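Local coordinates for protein beta-galactosidase/beta-glucuronidase (Faecalibacterium prausnitzii L2-6, PDB 6MVF) that binds flavin mononucleotide and is a family 2 glycoside hydrolase of the human gut microbiome, acting as a beta-glucuronidase, at residues R586-A589 / Q590-G593. Residues are numbered along the deposited sequence; the frame is centred on the assembly and turned at random.
Sequences RRHA and QRAG
Arg591 folds back over His588, three residues earlier in the same chain; its side chain bonds to the backbone oxygen of His588 and packs over the face of the imidazole. The polar link is one hydrogen bond. NE of Arg591 donates to the backbone O of His588 at 3.0 Å, with a nearly straight N-H...O angle of 169°. The oxygen lies in the plane of the guanidinium, and the donor lies in the plane of the carbonyl group. A bend at chi2 of Arg591 (-131°) turns the chain back toward this oxygen.

The second interaction is CH-pi. CD of Arg591 sits 4.2 Å from the centroid of the His588 imidazole, almost directly above the face. NE lies over the same ring nearer its rim, 3.8 Å from CG of His588. The ring and guanidinium planes are inclined by 36°, so the two groups do not stack flat. The first torsion of His588 sets the ring beside the carbonyl group of its own residue, where Arg591 can lie over its face. The His588 ring also meets a backbone oxygen edge-on. Its CD2 is 3.4 Å from O of Gln590, close to the ring plane.

His588 is the centre of an inverse gamma turn, with a weak bond from N of Ala589 to O of Arg587 at 3.0 Å. This turn leads into strand 590-592, an edge strand within this chain of the C-terminal beta domain, parallel to strand 646-654.

Other polar ends are tied to the surroundings. NE2 of His588 bonds to Glu657, and the ring of Tyr661 meets the imidazole nearly at right angles. NH1 of Arg591 reaches O of Glu597 and the hydroxyl of Thr596, while NH2 bonds to O of Gly585. Arg586 forms a salt bridge with Glu223 of the second subunit.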
ATOM      1  N   ARG A 586      14.806 -35.512   5.210  1.00 30.97           N
ATOM      2  CA  ARG A 586      15.930 -34.622   4.920  1.00 30.01           C
ATOM      3  C   ARG A 586      16.756 -34.313   6.179  1.00 32.56           C
ATOM      4  O   ARG A 586      17.975 -34.104   6.082  1.00 26.70           O
ATOM      5  CB  ARG A 586      15.431 -33.325   4.275  1.00 26.25           C
ATOM      6  CG  ARG A 586      14.812 -32.414   5.297  1.00 34.82           C
ATOM      7  CD  ARG A 586      14.311 -31.109   4.771  1.00 33.25           C
ATOM      8  NE  ARG A 586      13.276 -31.225   3.759  1.00 28.73           N
ATOM      9  CZ  ARG A 586      12.632 -30.168   3.275  1.00 32.54           C
ATOM     10  NH1 ARG A 586      12.932 -28.958   3.737  1.00 27.11           N
ATOM     11  NH2 ARG A 586      11.711 -30.309   2.332  1.00 28.08           N
ATOM     12  N   ARG A 587      16.119 -34.282   7.362  1.00 25.34           N
ATOM     13  CA  ARG A 587      16.834 -34.069   8.614  1.00 28.39           C
ATOM     14  C   ARG A 587      17.515 -35.337   9.118  1.00 34.69           C
ATOM     15  O   ARG A 587      18.391 -35.250   9.988  1.00 33.78           O
ATOM     16  CB  ARG A 587      15.891 -33.490   9.676  1.00 25.99           C
ATOM     17  CG  ARG A 587      15.521 -32.038   9.388  1.00 24.21           C
ATOM     18  CD  ARG A 587      14.308 -31.529  10.165  1.00 27.13           C
ATOM     19  NE  ARG A 587      13.052 -32.054   9.652  1.00 25.92           N
ATOM     20  CZ  ARG A 587      12.336 -31.516   8.667  1.00 27.79           C
ATOM     21  NH1 ARG A 587      12.734 -30.400   8.053  1.00 34.68           N
ATOM     22  NH2 ARG A 587      11.214 -32.109   8.289  1.00 23.68           N
ATOM     23  N   HIS A 588      17.174 -36.504   8.568  1.00 34.99           N
ATOM     24  CA  HIS A 588      18.009 -37.698   8.715  1.00 38.15           C
ATOM     25  C   HIS A 588      19.144 -37.603   7.687  1.00 34.55           C
ATOM     26  O   HIS A 588      19.261 -38.399   6.753  1.00 34.45           O
ATOM     27  CB  HIS A 588      17.167 -38.962   8.547  1.00 31.90           C
ATOM     28  CG  HIS A 588      17.862 -40.228   8.955  1.00 39.70           C
ATOM     29  ND1 HIS A 588      17.182 -41.412   9.166  1.00 44.14           N
ATOM     30  CD2 HIS A 588      19.172 -40.503   9.176  1.00 39.86           C
ATOM     31  CE1 HIS A 588      18.042 -42.355   9.512  1.00 42.48           C
ATOM     32  NE2 HIS A 588      19.256 -41.831   9.522  1.00 36.13           N
ATOM     33  N   ALA A 589      19.982 -36.572   7.882  1.00 33.44           N
ATOM     34  CA  ALA A 589      20.941 -36.152   6.862  1.00 31.16           C
ATOM     35  C   ALA A 589      22.050 -37.183   6.647  1.00 33.11           C
ATOM     36  O   ALA A 589      22.480 -37.413   5.511  1.00 33.50           O
ATOM     37  CB  ALA A 589      21.534 -34.800   7.243  1.00 27.79           C
ATOM     38  N   GLN A 590      22.534 -37.807   7.710  1.00 37.95           N
ATOM     39  CA  GLN A 590      23.632 -38.765   7.623  1.00 38.66           C
ATOM     40  C   GLN A 590      23.087 -40.172   7.838  1.00 36.94           C
ATOM     41  O   GLN A 590      22.534 -40.471   8.899  1.00 38.23           O
ATOM     42  CB  GLN A 590      24.716 -38.416   8.644  1.00 32.66           C
ATOM     43  CG  GLN A 590      25.551 -37.202   8.240  1.00 34.04           C
ATOM     44  CD  GLN A 590      26.277 -36.578   9.414  1.00 39.55           C
ATOM     45  OE1 GLN A 590      25.955 -36.860  10.555  1.00 36.18           O
ATOM     46  NE2 GLN A 590      27.257 -35.716   9.136  1.00 40.90           N
ATOM     47  N   ARG A 591      23.234 -41.030   6.830  1.00 39.03           N
ATOM     48  CA  ARG A 591      22.619 -42.356   6.815  1.00 35.24           C
ATOM     49  C   ARG A 591      23.693 -43.433   6.805  1.00 34.44           C
ATOM     50  O   ARG A 591      24.511 -43.491   5.882  1.00 39.21           O
ATOM     51  CB  ARG A 591      21.699 -42.521   5.601  1.00 35.40           C
ATOM     52  CG  ARG A 591      20.695 -41.403   5.478  1.00 33.59           C
ATOM     53  CD  ARG A 591      19.332 -41.927   5.272  1.00 35.51           C
ATOM     54  NE  ARG A 591      18.324 -40.877   5.271  1.00 38.85           N
ATOM     55  CZ  ARG A 591      17.117 -41.050   4.750  1.00 34.49           C
ATOM     56  NH1 ARG A 591      16.824 -42.221   4.203  1.00 35.56           N
ATOM     57  NH2 ARG A 591      16.217 -40.073   4.765  1.00 27.96           N
ATOM     58  N   ALA A 592      23.668 -44.296   7.818  1.00 42.38           N
ATOM     59  CA  ALA A 592      24.560 -45.442   7.923  1.00 40.93           C
ATOM     60  C   ALA A 592      23.848 -46.708   7.468  1.00 37.75           C
ATOM     61  O   ALA A 592      22.651 -46.890   7.716  1.00 41.27           O
ATOM     62  CB  ALA A 592      25.054 -45.609   9.361  1.00 40.41           C
ATOM     63  N   GLY A 593      24.588 -47.581   6.798  1.00 40.27           N
ATOM     64  CA  GLY A 593      24.014 -48.815   6.285  1.00 33.70           C
ATOM     65  C   GLY A 593      24.340 -49.056   4.824  1.00 33.20           C
ATOM     66  O   GLY A 593      24.635 -48.119   4.076  1.00 44.74           O
TER